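Beta 1-3 glucanase (Clostridium beijerinckii NCIMB 8052, PDB 5H4E) is a family 64 glycoside hydrolase that probably cleaves beta-1,3-glucosidic linkages in glucans. Local coordinates at residues S55-A60 with Y106-Q111; T250-V255 with G267-Y272; V303-N308 with Y347-D352. All coordinates share one frame; numbering follows the deposited sequence.

Interaction 1. Residues S55-A60 with Y106-Q111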
ATOM      1  N   SER A  55      15.429   7.606  21.981  1.00 37.48           N
ATOM      2  CA  SER A  55      15.394   7.107  23.346  1.00 32.71           C
ATOM      3  C   SER A  55      14.144   6.274  23.649  1.00 35.03           C
ATOM      4  O   SER A  55      14.082   5.592  24.668  1.00 34.27           O
ATOM      5  CB  SER A  55      15.512   8.284  24.322  1.00 38.29           C
ATOM      6  OG  SER A  55      14.968   9.476  23.774  1.00 34.87           O
ATOM      7  N   ASP A  56      13.156   6.314  22.757  1.00 36.15           N
ATOM      8  CA  ASP A  56      11.918   5.556  22.953  1.00 33.29           C
ATOM      9  C   ASP A  56      12.124   4.038  22.935  1.00 34.20           C
ATOM     10  O   ASP A  56      11.347   3.301  23.543  1.00 36.54           O
ATOM     11  CB  ASP A  56      10.883   5.952  21.895  1.00 34.61           C
ATOM     12  CG  ASP A  56      10.287   7.324  22.154  1.00 35.57           C
ATOM     13  OD1 ASP A  56      10.136   7.671  23.346  1.00 38.90           O
ATOM     14  OD2 ASP A  56       9.977   8.051  21.178  1.00 29.89           O
ATOM     15  N   ASN A  57      13.170   3.577  22.255  1.00 32.93           N
ATOM     16  CA  ASN A  57      13.478   2.145  22.201  1.00 31.04           C
ATOM     17  C   ASN A  57      13.766   1.557  23.586  1.00 34.61           C
ATOM     18  O   ASN A  57      13.504   0.381  23.840  1.00 36.22           O
ATOM     19  CB  ASN A  57      14.672   1.891  21.280  1.00 30.03           C
ATOM     20  CG  ASN A  57      14.373   2.204  19.828  1.00 32.95           C
ATOM     21  OD1 ASN A  57      13.237   2.074  19.365  1.00 29.21           O
ATOM     22  ND2 ASN A  57      15.398   2.615  19.097  1.00 29.38           N
ATOM     23  N   ASP A  58      14.290   2.381  24.490  1.00 40.53           N
ATOM     24  CA  ASP A  58      14.750   1.889  25.791  1.00 40.41           C
ATOM     25  C   ASP A  58      13.906   2.365  26.968  1.00 44.69           C
ATOM     26  O   ASP A  58      14.097   1.901  28.093  1.00 46.86           O
ATOM     27  CB  ASP A  58      16.201   2.308  26.028  1.00 45.36           C
ATOM     28  CG  ASP A  58      17.144   1.753  24.994  1.00 39.63           C
ATOM     29  OD1 ASP A  58      17.043   0.543  24.693  1.00 42.94           O
ATOM     30  OD2 ASP A  58      17.989   2.525  24.484  1.00 47.42           O
ATOM     31  N   ALA A  59      12.982   3.286  26.711  1.00 40.97           N
ATOM     32  CA  ALA A  59      12.134   3.844  27.761  1.00 45.59           C
ATOM     33  C   ALA A  59      11.297   2.774  28.468  1.00 42.56           C
ATOM     34  O   ALA A  59      11.187   1.646  27.997  1.00 46.08           O
ATOM     35  CB  ALA A  59      11.229   4.927  27.180  1.00 40.40           C
ATOM     36  N   ALA A  60      10.718   3.140  29.608  1.00 48.95           N
ATOM     37  CA  ALA A  60       9.887   2.231  30.398  1.00 47.90           C
ATOM     38  C   ALA A  60       8.755   1.606  29.584  1.00 48.39           C
ATOM     39  O   ALA A  60       8.010   2.307  28.891  1.00 46.58           O
ATOM     40  CB  ALA A  60       9.307   2.965  31.613  1.00 46.62           C
ATOM     41  N   TYR A 106       7.145  -4.946  16.690  1.00 19.91           N
ATOM     42  CA  TYR A 106       8.408  -4.401  17.182  1.00 23.99           C
ATOM     43  C   TYR A 106       8.931  -3.326  16.232  1.00 26.20           C
ATOM     44  O   TYR A 106       9.492  -3.641  15.177  1.00 22.50           O
ATOM     45  CB  TYR A 106       9.458  -5.496  17.325  1.00 22.49           C
ATOM     46  CG  TYR A 106       9.093  -6.625  18.250  1.00 25.63           C
ATOM     47  CD1 TYR A 106       9.334  -6.544  19.620  1.00 24.27           C
ATOM     48  CD2 TYR A 106       8.537  -7.793  17.752  1.00 24.79           C
ATOM     49  CE1 TYR A 106       9.011  -7.585  20.467  1.00 26.30           C
ATOM     50  CE2 TYR A 106       8.209  -8.844  18.589  1.00 24.08           C
ATOM     51  CZ  TYR A 106       8.455  -8.738  19.947  1.00 31.04           C
ATOM     52  OH  TYR A 106       8.129  -9.788  20.770  1.00 30.49           O
ATOM     53  N   ILE A 107       8.739  -2.062  16.604  1.00 22.42           N
ATOM     54  CA  ILE A 107       9.165  -0.947  15.772  1.00 24.76           C
ATOM     55  C   ILE A 107      10.427  -0.283  16.334  1.00 22.59           C
ATOM     56  O   ILE A 107      10.407   0.257  17.443  1.00 24.34           O
ATOM     57  CB  ILE A 107       8.036   0.102  15.643  1.00 23.33           C
ATOM     58  CG1 ILE A 107       6.839  -0.505  14.888  1.00 23.57           C
ATOM     59  CG2 ILE A 107       8.552   1.359  14.979  1.00 25.49           C
ATOM     60  CD1 ILE A 107       5.634   0.416  14.788  1.00 24.80           C
ATOM     61  N   LYS A 108      11.513  -0.329  15.567  1.00 25.78           N
ATOM     62  CA  LYS A 108      12.790   0.283  15.954  1.00 28.76           C
ATOM     63  C   LYS A 108      12.891   1.749  15.519  1.00 28.48           C
ATOM     64  O   LYS A 108      12.880   2.044  14.322  1.00 31.11           O
ATOM     65  CB  LYS A 108      13.955  -0.511  15.349  1.00 32.33           C
ATOM     66  CG  LYS A 108      15.356  -0.096  15.812  1.00 29.27           C
ATOM     67  CD  LYS A 108      15.626  -0.582  17.225  1.00 33.72           C
ATOM     68  CE  LYS A 108      17.118  -0.597  17.547  1.00 35.00           C
ATOM     69  NZ  LYS A 108      17.366  -1.334  18.830  1.00 36.56           N
ATOM     70  N   VAL A 109      13.007   2.668  16.477  1.00 28.11           N
ATOM     71  CA  VAL A 109      13.224   4.074  16.131  1.00 30.18           C
ATOM     72  C   VAL A 109      14.704   4.277  15.806  1.00 31.42           C
ATOM     73  O   VAL A 109      15.569   3.676  16.442  1.00 33.64           O
ATOM     74  CB  VAL A 109      12.800   5.044  17.270  1.00 32.64           C
ATOM     75  CG1 VAL A 109      12.975   6.504  16.823  1.00 32.87           C
ATOM     76  CG2 VAL A 109      11.363   4.786  17.693  1.00 29.93           C
ATOM     77  N   ASN A 110      14.993   5.117  14.820  1.00 34.18           N
ATOM     78  CA  ASN A 110      16.362   5.272  14.335  1.00 38.84           C
ATOM     79  C   ASN A 110      16.698   6.688  13.869  1.00 44.74           C
ATOM     80  O   ASN A 110      16.083   7.660  14.315  1.00 44.94           O
ATOM     81  CB  ASN A 110      16.612   4.287  13.192  1.00 31.52           C
ATOM     82  CG  ASN A 110      15.620   4.441  12.049  1.00 35.80           C
ATOM     83  OD1 ASN A 110      15.162   5.543  11.743  1.00 37.45           O
ATOM     84  ND2 ASN A 110      15.281   3.327  11.412  1.00 30.71           N
ATOM     85  N   GLN A 111      17.692   6.773  12.981  1.00 41.93           N
ATOM     86  CA  GLN A 111      17.995   7.965  12.192  1.00 39.88           C
ATOM     87  C   GLN A 111      18.180   7.559  10.717  1.00 47.97           C
ATOM     88  O   GLN A 111      19.010   6.697  10.399  1.00 45.43           O
ATOM     89  CB  GLN A 111      19.253   8.693  12.701  1.00 35.30           C
ATOM     90  CG  GLN A 111      19.831   9.650  11.648  1.00 35.88           C
ATOM     91  CD  GLN A 111      21.137  10.323  12.042  1.00 36.83           C
ATOM     92  OE1 GLN A 111      21.261  10.887  13.131  1.00 33.28           O
ATOM     93  NE2 GLN A 111      22.115  10.292  11.135  1.00 33.79           N
TER
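Two hydrogen bonds between the side-chain amide of Asn57 and the backbone of Val109 carry the contact. Asn57 OD1 accepts from Val109 N at 3.0 Å, using a lone pair in the carbonyl plane, and the bond is nearly straight (166°). Asn57 ND2 returns a bond to Val109 O at 2.9 Å that lies almost within the amide plane. A chi1 of -67° swings CG to the side of the Asn57 backbone N and turns the amide so that OD1 and ND2 meet the N-H and C=O of one strand residue, much as a neighbouring strand would; a weak bond from Ser75 N adds to the hold on OD1.

Van der Waals contact is slight. Lys108 CD runs alongside the amide, 3.7 Å from Asn57 ND2, and Asp56 CB reaches Val109 CG2 at 4.4 Å. The charged ends turn to other partners: Lys108 NZ bonds to Asn73 O and makes a cation-pi contact with Tyr74, whereas the Asp56 carboxylate is held by Lys53 and Tyr77.

Strand 108-111 pairs antiparallel with strand 117-120 through Lys108 and Asn110, which bond to Ala120 and Gly118. The intervening Val109 instead meets the end of a 3-10 segment, at residues 55-57, in the loop joining strands 49-51 and 63-67.

Interaction 2. Residues T250-V255 with G267-Y272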
ATOM      1  N   THR A 250      -4.330  14.948 -22.544  1.00 33.34           N
ATOM      2  CA  THR A 250      -4.005  13.846 -23.443  1.00 30.92           C
ATOM      3  C   THR A 250      -2.506  13.785 -23.720  1.00 32.44           C
ATOM      4  O   THR A 250      -1.889  14.768 -24.168  1.00 30.73           O
ATOM      5  CB  THR A 250      -4.767  13.952 -24.777  1.00 33.07           C
ATOM      6  OG1 THR A 250      -6.175  13.990 -24.518  1.00 30.20           O
ATOM      7  CG2 THR A 250      -4.457  12.744 -25.670  1.00 28.30           C
ATOM      8  N   TYR A 251      -1.931  12.621 -23.446  1.00 27.88           N
ATOM      9  CA  TYR A 251      -0.511  12.390 -23.644  1.00 27.83           C
ATOM     10  C   TYR A 251      -0.282  11.424 -24.799  1.00 28.26           C
ATOM     11  O   TYR A 251      -1.043  10.481 -24.973  1.00 30.71           O
ATOM     12  CB  TYR A 251       0.120  11.825 -22.374  1.00 28.43           C
ATOM     13  CG  TYR A 251       0.008  12.722 -21.164  1.00 31.26           C
ATOM     14  CD1 TYR A 251       1.005  13.644 -20.865  1.00 31.70           C
ATOM     15  CD2 TYR A 251      -1.090  12.635 -20.306  1.00 31.96           C
ATOM     16  CE1 TYR A 251       0.915  14.465 -19.749  1.00 28.83           C
ATOM     17  CE2 TYR A 251      -1.196  13.458 -19.188  1.00 32.76           C
ATOM     18  CZ  TYR A 251      -0.188  14.365 -18.914  1.00 35.76           C
ATOM     19  OH  TYR A 251      -0.279  15.173 -17.802  1.00 33.16           O
ATOM     20  N   SER A 252       0.768  11.648 -25.580  1.00 24.61           N
ATOM     21  CA  SER A 252       1.099  10.726 -26.650  1.00 22.90           C
ATOM     22  C   SER A 252       2.582  10.397 -26.613  1.00 24.15           C
ATOM     23  O   SER A 252       3.415  11.286 -26.509  1.00 27.49           O
ATOM     24  CB  SER A 252       0.702  11.319 -28.008  1.00 28.97           C
ATOM     25  OG  SER A 252       0.735  10.329 -29.022  1.00 25.98           O
ATOM     26  N   GLY A 253       2.925   9.121 -26.703  1.00 23.44           N
ATOM     27  CA  GLY A 253       4.306   8.731 -26.526  1.00 23.58           C
ATOM     28  C   GLY A 253       4.818   7.759 -27.561  1.00 24.53           C
ATOM     29  O   GLY A 253       4.033   7.104 -28.255  1.00 23.12           O
ATOM     30  N   HIS A 254       6.142   7.677 -27.665  1.00 22.41           N
ATOM     31  CA  HIS A 254       6.806   6.716 -28.534  1.00 22.92           C
ATOM     32  C   HIS A 254       8.188   6.419 -27.978  1.00 27.27           C
ATOM     33  O   HIS A 254       8.759   7.227 -27.249  1.00 26.72           O
ATOM     34  CB  HIS A 254       6.891   7.225 -29.988  1.00 28.65           C
ATOM     35  CG  HIS A 254       7.639   8.517 -30.147  1.00 27.60           C
ATOM     36  ND1 HIS A 254       7.713   9.465 -29.152  1.00 32.47           N
ATOM     37  CD2 HIS A 254       8.318   9.027 -31.201  1.00 30.24           C
ATOM     38  CE1 HIS A 254       8.420  10.497 -29.578  1.00 28.96           C
ATOM     39  NE2 HIS A 254       8.793  10.258 -30.821  1.00 26.10           N
ATOM     40  N   VAL A 255       8.717   5.248 -28.304  1.00 22.75           N
ATOM     41  CA  VAL A 255      10.023   4.856 -27.799  1.00 21.74           C
ATOM     42  C   VAL A 255      11.086   5.374 -28.755  1.00 27.28           C
ATOM     43  O   VAL A 255      11.053   5.080 -29.955  1.00 25.83           O
ATOM     44  CB  VAL A 255      10.133   3.334 -27.635  1.00 25.16           C
ATOM     45  CG1 VAL A 255      11.564   2.908 -27.312  1.00 23.43           C
ATOM     46  CG2 VAL A 255       9.145   2.839 -26.566  1.00 22.84           C
ATOM     47  N   GLY A 267       1.713  18.890 -27.907  1.00 31.51           N
ATOM     48  CA  GLY A 267       2.914  19.711 -27.886  1.00 29.59           C
ATOM     49  C   GLY A 267       4.173  18.969 -28.297  1.00 27.42           C
ATOM     50  O   GLY A 267       4.106  17.900 -28.906  1.00 24.84           O
ATOM     51  N   ALA A 268       5.332  19.545 -27.986  1.00 26.84           N
ATOM     52  CA  ALA A 268       6.607  18.893 -28.288  1.00 29.40           C
ATOM     53  C   ALA A 268       6.797  17.664 -27.410  1.00 28.24           C
ATOM     54  O   ALA A 268       6.304  17.621 -26.283  1.00 28.30           O
ATOM     55  CB  ALA A 268       7.762  19.853 -28.090  1.00 27.54           C
ATOM     56  N   TYR A 269       7.527  16.677 -27.914  1.00 27.63           N
ATOM     57  CA  TYR A 269       7.803  15.487 -27.121  1.00 26.11           C
ATOM     58  C   TYR A 269       8.999  15.723 -26.207  1.00 26.13           C
ATOM     59  O   TYR A 269      10.147  15.685 -26.652  1.00 24.25           O
ATOM     60  CB  TYR A 269       8.054  14.278 -28.018  1.00 22.83           C
ATOM     61  CG  TYR A 269       6.812  13.792 -28.744  1.00 27.30           C
ATOM     62  CD1 TYR A 269       6.227  12.572 -28.423  1.00 27.58           C
ATOM     63  CD2 TYR A 269       6.228  14.550 -29.750  1.00 26.00           C
ATOM     64  CE1 TYR A 269       5.100  12.123 -29.085  1.00 24.96           C
ATOM     65  CE2 TYR A 269       5.099  14.101 -30.424  1.00 24.79           C
ATOM     66  CZ  TYR A 269       4.544  12.889 -30.083  1.00 27.06           C
ATOM     67  OH  TYR A 269       3.427  12.437 -30.747  1.00 25.79           O
ATOM     68  N   ASN A 270       8.718  15.957 -24.926  1.00 29.26           N
ATOM     69  CA  ASN A 270       9.762  16.294 -23.952  1.00 30.77           C
ATOM     70  C   ASN A 270       9.480  15.752 -22.551  1.00 30.73           C
ATOM     71  O   ASN A 270      10.081  16.188 -21.568  1.00 27.71           O
ATOM     72  CB  ASN A 270       9.950  17.814 -23.889  1.00 29.10           C
ATOM     73  CG  ASN A 270       8.638  18.562 -23.768  1.00 33.56           C
ATOM     74  OD1 ASN A 270       7.715  18.129 -23.067  1.00 35.63           O
ATOM     75  ND2 ASN A 270       8.540  19.690 -24.465  1.00 32.26           N
ATOM     76  N   LEU A 271       8.564  14.796 -22.465  1.00 26.12           N
ATOM     77  CA  LEU A 271       8.245  14.169 -21.190  1.00 28.81           C
ATOM     78  C   LEU A 271       8.752  12.732 -21.209  1.00 26.97           C
ATOM     79  O   LEU A 271       8.327  11.929 -22.039  1.00 28.00           O
ATOM     80  CB  LEU A 271       6.745  14.237 -20.926  1.00 27.64           C
ATOM     81  CG  LEU A 271       6.132  15.640 -20.927  1.00 30.39           C
ATOM     82  CD1 LEU A 271       4.625  15.574 -21.020  1.00 27.50           C
ATOM     83  CD2 LEU A 271       6.538  16.420 -19.672  1.00 29.98           C
ATOM     84  N   TYR A 272       9.668  12.410 -20.296  1.00 25.41           N
ATOM     85  CA  TYR A 272      10.427  11.165 -20.381  1.00 24.28           C
ATOM     86  C   TYR A 272      10.162  10.118 -19.303  1.00 26.10           C
ATOM     87  O   TYR A 272      10.101  10.436 -18.119  1.00 26.07           O
ATOM     88  CB  TYR A 272      11.925  11.474 -20.348  1.00 27.13           C
ATOM     89  CG  TYR A 272      12.468  12.006 -21.644  1.00 27.23           C
ATOM     90  CD1 TYR A 272      13.230  11.201 -22.472  1.00 27.66           C
ATOM     91  CD2 TYR A 272      12.220  13.310 -22.038  1.00 30.65           C
ATOM     92  CE1 TYR A 272      13.727  11.673 -23.658  1.00 27.91           C
ATOM     93  CE2 TYR A 272      12.716  13.794 -23.231  1.00 30.30           C
ATOM     94  CZ  TYR A 272      13.465  12.965 -24.035  1.00 29.50           C
ATOM     95  OH  TYR A 272      13.960  13.437 -25.225  1.00 33.95           O
TER
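Tyr269 packs on Ser252, Gly253 and His254, and Leu271 on Tyr251, across a four-stranded antiparallel meander in which strand 259-264 lies between strands 249-256 and 271-273. The two segments share no hydrogen bond. They meet through side chains where the chain enters the last strand, at a classic beta bulge: Asn270 and Leu271 both face Phe262.

The buried side of the contact is apolar and the looser of the two. Leu271 CD1 comes to the edge of the Tyr251 ring, 4.1 Å from CE1, and the two side chains cross at about a right angle. Ile299 of helix 294-309 touches both, and Tyr251 OH is bonded to Asp295 and Arg248.

The close approaches are instead at the partly exposed Tyr269 and His254. The Tyr269 ring lies beside the strand, with CE1 3.2 Å from Ser252 O and Gly253 CA at its edge. Its hydroxyl and Ser252 OG, 3.8 Å from Tyr269 OH, do not bond each other; both are hydrogen-bonded to Glu241 OE1, which ties the two side chains together indirectly.

A chi1 of 59° brings the imidazole of His254 toward Tyr269, where its ND1 is bonded to Val261 O. The two rings meet obliquely, planes at 63°, with His254 CE1 only 3.2 Å from Tyr269 CD1.

Interaction 3. Residues V303-N308 with Y347-D352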
ATOM      1  N   VAL A 303       1.643   4.194 -17.060  1.00 19.44           N
ATOM      2  CA  VAL A 303       2.391   3.162 -17.776  1.00 21.05           C
ATOM      3  C   VAL A 303       2.661   1.973 -16.851  1.00 18.50           C
ATOM      4  O   VAL A 303       2.463   0.813 -17.222  1.00 17.56           O
ATOM      5  CB  VAL A 303       3.708   3.739 -18.354  1.00 23.31           C
ATOM      6  CG1 VAL A 303       4.616   2.634 -18.849  1.00 18.67           C
ATOM      7  CG2 VAL A 303       3.386   4.738 -19.496  1.00 21.50           C
ATOM      8  N   CYS A 304       3.071   2.250 -15.622  1.00 17.47           N
ATOM      9  CA  CYS A 304       3.285   1.163 -14.674  1.00 17.76           C
ATOM     10  C   CYS A 304       2.004   0.343 -14.455  1.00 16.43           C
ATOM     11  O   CYS A 304       2.017  -0.891 -14.516  1.00 15.08           O
ATOM     12  CB  CYS A 304       3.788   1.718 -13.340  1.00 20.46           C
ATOM     13  SG  CYS A 304       4.149   0.445 -12.121  1.00 21.91           S
ATOM     14  N   ALA A 305       0.902   1.036 -14.200  1.00 17.08           N
ATOM     15  CA  ALA A 305      -0.377   0.367 -13.979  1.00 16.81           C
ATOM     16  C   ALA A 305      -0.773  -0.438 -15.212  1.00 16.16           C
ATOM     17  O   ALA A 305      -1.301  -1.541 -15.088  1.00 14.47           O
ATOM     18  CB  ALA A 305      -1.464   1.377 -13.628  1.00 16.99           C
ATOM     19  N   ALA A 306      -0.501   0.097 -16.403  1.00 15.36           N
ATOM     20  CA  ALA A 306      -0.912  -0.608 -17.625  1.00 16.01           C
ATOM     21  C   ALA A 306      -0.082  -1.879 -17.842  1.00 16.24           C
ATOM     22  O   ALA A 306      -0.586  -2.897 -18.344  1.00 16.29           O
ATOM     23  CB  ALA A 306      -0.805   0.321 -18.839  1.00 18.12           C
ATOM     24  N   PHE A 307       1.186  -1.834 -17.450  1.00 15.66           N
ATOM     25  CA  PHE A 307       1.994  -3.046 -17.467  1.00 15.59           C
ATOM     26  C   PHE A 307       1.430  -4.082 -16.516  1.00 16.45           C
ATOM     27  O   PHE A 307       1.194  -5.217 -16.927  1.00 17.06           O
ATOM     28  CB  PHE A 307       3.451  -2.743 -17.130  1.00 15.36           C
ATOM     29  CG  PHE A 307       4.280  -2.401 -18.336  1.00 17.61           C
ATOM     30  CD1 PHE A 307       4.514  -3.352 -19.317  1.00 21.22           C
ATOM     31  CD2 PHE A 307       4.828  -1.133 -18.490  1.00 18.30           C
ATOM     32  CE1 PHE A 307       5.285  -3.044 -20.441  1.00 20.43           C
ATOM     33  CE2 PHE A 307       5.590  -0.822 -19.621  1.00 17.93           C
ATOM     34  CZ  PHE A 307       5.820  -1.784 -20.578  1.00 18.59           C
ATOM     35  N   ASN A 308       1.179  -3.706 -15.262  1.00 15.61           N
ATOM     36  CA  ASN A 308       0.610  -4.659 -14.311  1.00 15.38           C
ATOM     37  C   ASN A 308      -0.720  -5.258 -14.768  1.00 17.01           C
ATOM     38  O   ASN A 308      -1.007  -6.435 -14.508  1.00 17.15           O
ATOM     39  CB  ASN A 308       0.408  -4.002 -12.946  1.00 16.16           C
ATOM     40  CG  ASN A 308       1.698  -3.895 -12.175  1.00 17.10           C
ATOM     41  OD1 ASN A 308       2.140  -4.860 -11.555  1.00 20.32           O
ATOM     42  ND2 ASN A 308       2.334  -2.738 -12.246  1.00 17.03           N
ATOM     43  N   TYR A 347      -5.963  -1.846  -3.352  1.00 16.81           N
ATOM     44  CA  TYR A 347      -4.574  -1.527  -3.649  1.00 17.18           C
ATOM     45  C   TYR A 347      -3.778  -2.820  -3.836  1.00 18.38           C
ATOM     46  O   TYR A 347      -3.149  -3.307  -2.891  1.00 17.39           O
ATOM     47  CB  TYR A 347      -3.937  -0.681  -2.541  1.00 18.32           C
ATOM     48  CG  TYR A 347      -3.781   0.777  -2.903  1.00 20.95           C
ATOM     49  CD1 TYR A 347      -2.937   1.163  -3.944  1.00 18.59           C
ATOM     50  CD2 TYR A 347      -4.415   1.777  -2.155  1.00 21.71           C
ATOM     51  CE1 TYR A 347      -2.773   2.503  -4.276  1.00 24.93           C
ATOM     52  CE2 TYR A 347      -4.246   3.128  -2.474  1.00 24.11           C
ATOM     53  CZ  TYR A 347      -3.422   3.481  -3.538  1.00 28.10           C
ATOM     54  OH  TYR A 347      -3.244   4.815  -3.873  1.00 32.30           O
ATOM     55  N   GLY A 348      -3.801  -3.373  -5.049  1.00 17.98           N
ATOM     56  CA  GLY A 348      -3.117  -4.632  -5.326  1.00 16.37           C
ATOM     57  C   GLY A 348      -1.661  -4.434  -5.732  1.00 18.60           C
ATOM     58  O   GLY A 348      -0.853  -5.363  -5.689  1.00 19.18           O
ATOM     59  N   PHE A 349      -1.336  -3.217  -6.153  1.00 19.52           N
ATOM     60  CA  PHE A 349       0.038  -2.821  -6.458  1.00 22.21           C
ATOM     61  C   PHE A 349       0.095  -1.303  -6.352  1.00 21.43           C
ATOM     62  O   PHE A 349      -0.957  -0.649  -6.294  1.00 21.46           O
ATOM     63  CB  PHE A 349       0.493  -3.305  -7.850  1.00 18.55           C
ATOM     64  CG  PHE A 349      -0.301  -2.721  -8.989  1.00 22.10           C
ATOM     65  CD1 PHE A 349      -1.500  -3.298  -9.379  1.00 17.87           C
ATOM     66  CD2 PHE A 349       0.149  -1.594  -9.666  1.00 20.31           C
ATOM     67  CE1 PHE A 349      -2.247  -2.761 -10.427  1.00 19.60           C
ATOM     68  CE2 PHE A 349      -0.597  -1.047 -10.700  1.00 20.04           C
ATOM     69  CZ  PHE A 349      -1.799  -1.636 -11.080  1.00 18.23           C
ATOM     70  N   CYS A 350       1.314  -0.764  -6.328  1.00 22.57           N
ATOM     71  CA  CYS A 350       1.587   0.649  -6.033  1.00 27.21           C
ATOM     72  C   CYS A 350       0.648   1.637  -6.720  1.00 28.43           C
ATOM     73  O   CYS A 350       0.066   2.497  -6.063  1.00 30.18           O
ATOM     74  CB  CYS A 350       3.037   0.989  -6.414  1.00 26.46           C
ATOM     75  SG  CYS A 350       3.562   2.691  -6.037  1.00 50.01           S
ATOM     76  N   TYR A 351       0.495   1.502  -8.036  1.00 25.44           N
ATOM     77  CA  TYR A 351      -0.262   2.475  -8.820  1.00 25.07           C
ATOM     78  C   TYR A 351      -1.695   2.067  -9.144  1.00 22.08           C
ATOM     79  O   TYR A 351      -2.255   2.497 -10.162  1.00 20.51           O
ATOM     80  CB  TYR A 351       0.483   2.760 -10.121  1.00 22.02           C
ATOM     81  CG  TYR A 351       1.699   3.639  -9.936  1.00 21.77           C
ATOM     82  CD1 TYR A 351       1.567   4.937  -9.473  1.00 25.80           C
ATOM     83  CD2 TYR A 351       2.970   3.178 -10.242  1.00 23.45           C
ATOM     84  CE1 TYR A 351       2.671   5.763  -9.317  1.00 27.38           C
ATOM     85  CE2 TYR A 351       4.083   3.992 -10.092  1.00 27.14           C
ATOM     86  CZ  TYR A 351       3.924   5.286  -9.629  1.00 27.23           C
ATOM     87  OH  TYR A 351       5.022   6.106  -9.476  1.00 32.39           O
ATOM     88  N   ASP A 352      -2.295   1.254  -8.279  1.00 19.76           N
ATOM     89  CA  ASP A 352      -3.630   0.741  -8.542  1.00 18.52           C
ATOM     90  C   ASP A 352      -4.695   1.837  -8.487  1.00 16.86           C
ATOM     91  O   ASP A 352      -5.833   1.612  -8.898  1.00 19.76           O
ATOM     92  CB  ASP A 352      -3.977  -0.385  -7.560  1.00 19.74           C
ATOM     93  CG  ASP A 352      -4.604  -1.597  -8.256  1.00 18.71           C
ATOM     94  OD1 ASP A 352      -5.177  -1.429  -9.358  1.00 19.26           O
ATOM     95  OD2 ASP A 352      -4.514  -2.720  -7.713  1.00 16.12           O
TER
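Cys304 O is gripped twice by Asn308, through the helical bond from Asn308 N and through a side-chain bond from Asn308 ND2 at 2.9 Å. The second donor stands well above the carbonyl plane, 54° out of it and not on a lone pair. Asn308 ND2 also reaches Val282 O and Asn308 OD1 is bonded to Asn331, so the buried amide is satisfied at both ends and its rotation is fixed.

Held in this way, the amide stacks on the ring of Phe349, the planes 18° apart. Asn308 CB sits over the ring centre in a CH-pi contact, 3.7 Å from the Phe349 centroid, while Asn308 ND2 lies 3.6 Å from Phe349 CD2. Backbone Asp352 N covers the opposite ring face near the rim, and Ala305 CB meets the ring edge in plane. Rotation about the CA-CB bond of Phe349 to a chi1 of 63° places the ring between Asn308 and Asp352 N.

One turn before Asn308, Cys304 SG makes a sulfur-aromatic contact at the edge of the Tyr351 ring, 3.5 Å from Tyr351 CD2. Cys350 SG lies over one face of that same ring, and Ala305 CB packs 4.2 Å from Tyr351 CB.

A bond of 2.8 Å from Gly348 N to the anti lone pair of Asp352 OD2 braces the loop; His338 and Arg309 hold the same carboxylate. The contact is thus a type I beta turn, Phe349 to Asp352, packed against the side of helix 294-309 by two aromatic residues.

In the fold
Along the chain interactions 1, 2 and 3 open in that order. Interaction 1 lies among the beta-rich first half of the chain, on the opposite side of its centre from the other two, about 47 Å from interaction 2 and 34 Å from interaction 3, centre to centre. Interactions 2 and 3 are about 20 Å apart, with nearest atoms about 8 Å apart, and are joined by helix 294-309: its early turns cover the meander of interaction 2, its last turns receive the loop of interaction 3. That loop runs on to strand 361-363, which pairs with 147-151 in the large antiparallel sheet. Interaction 3 thus probably helps join the mixed helix-and-sheet second half to the larger beta sheets.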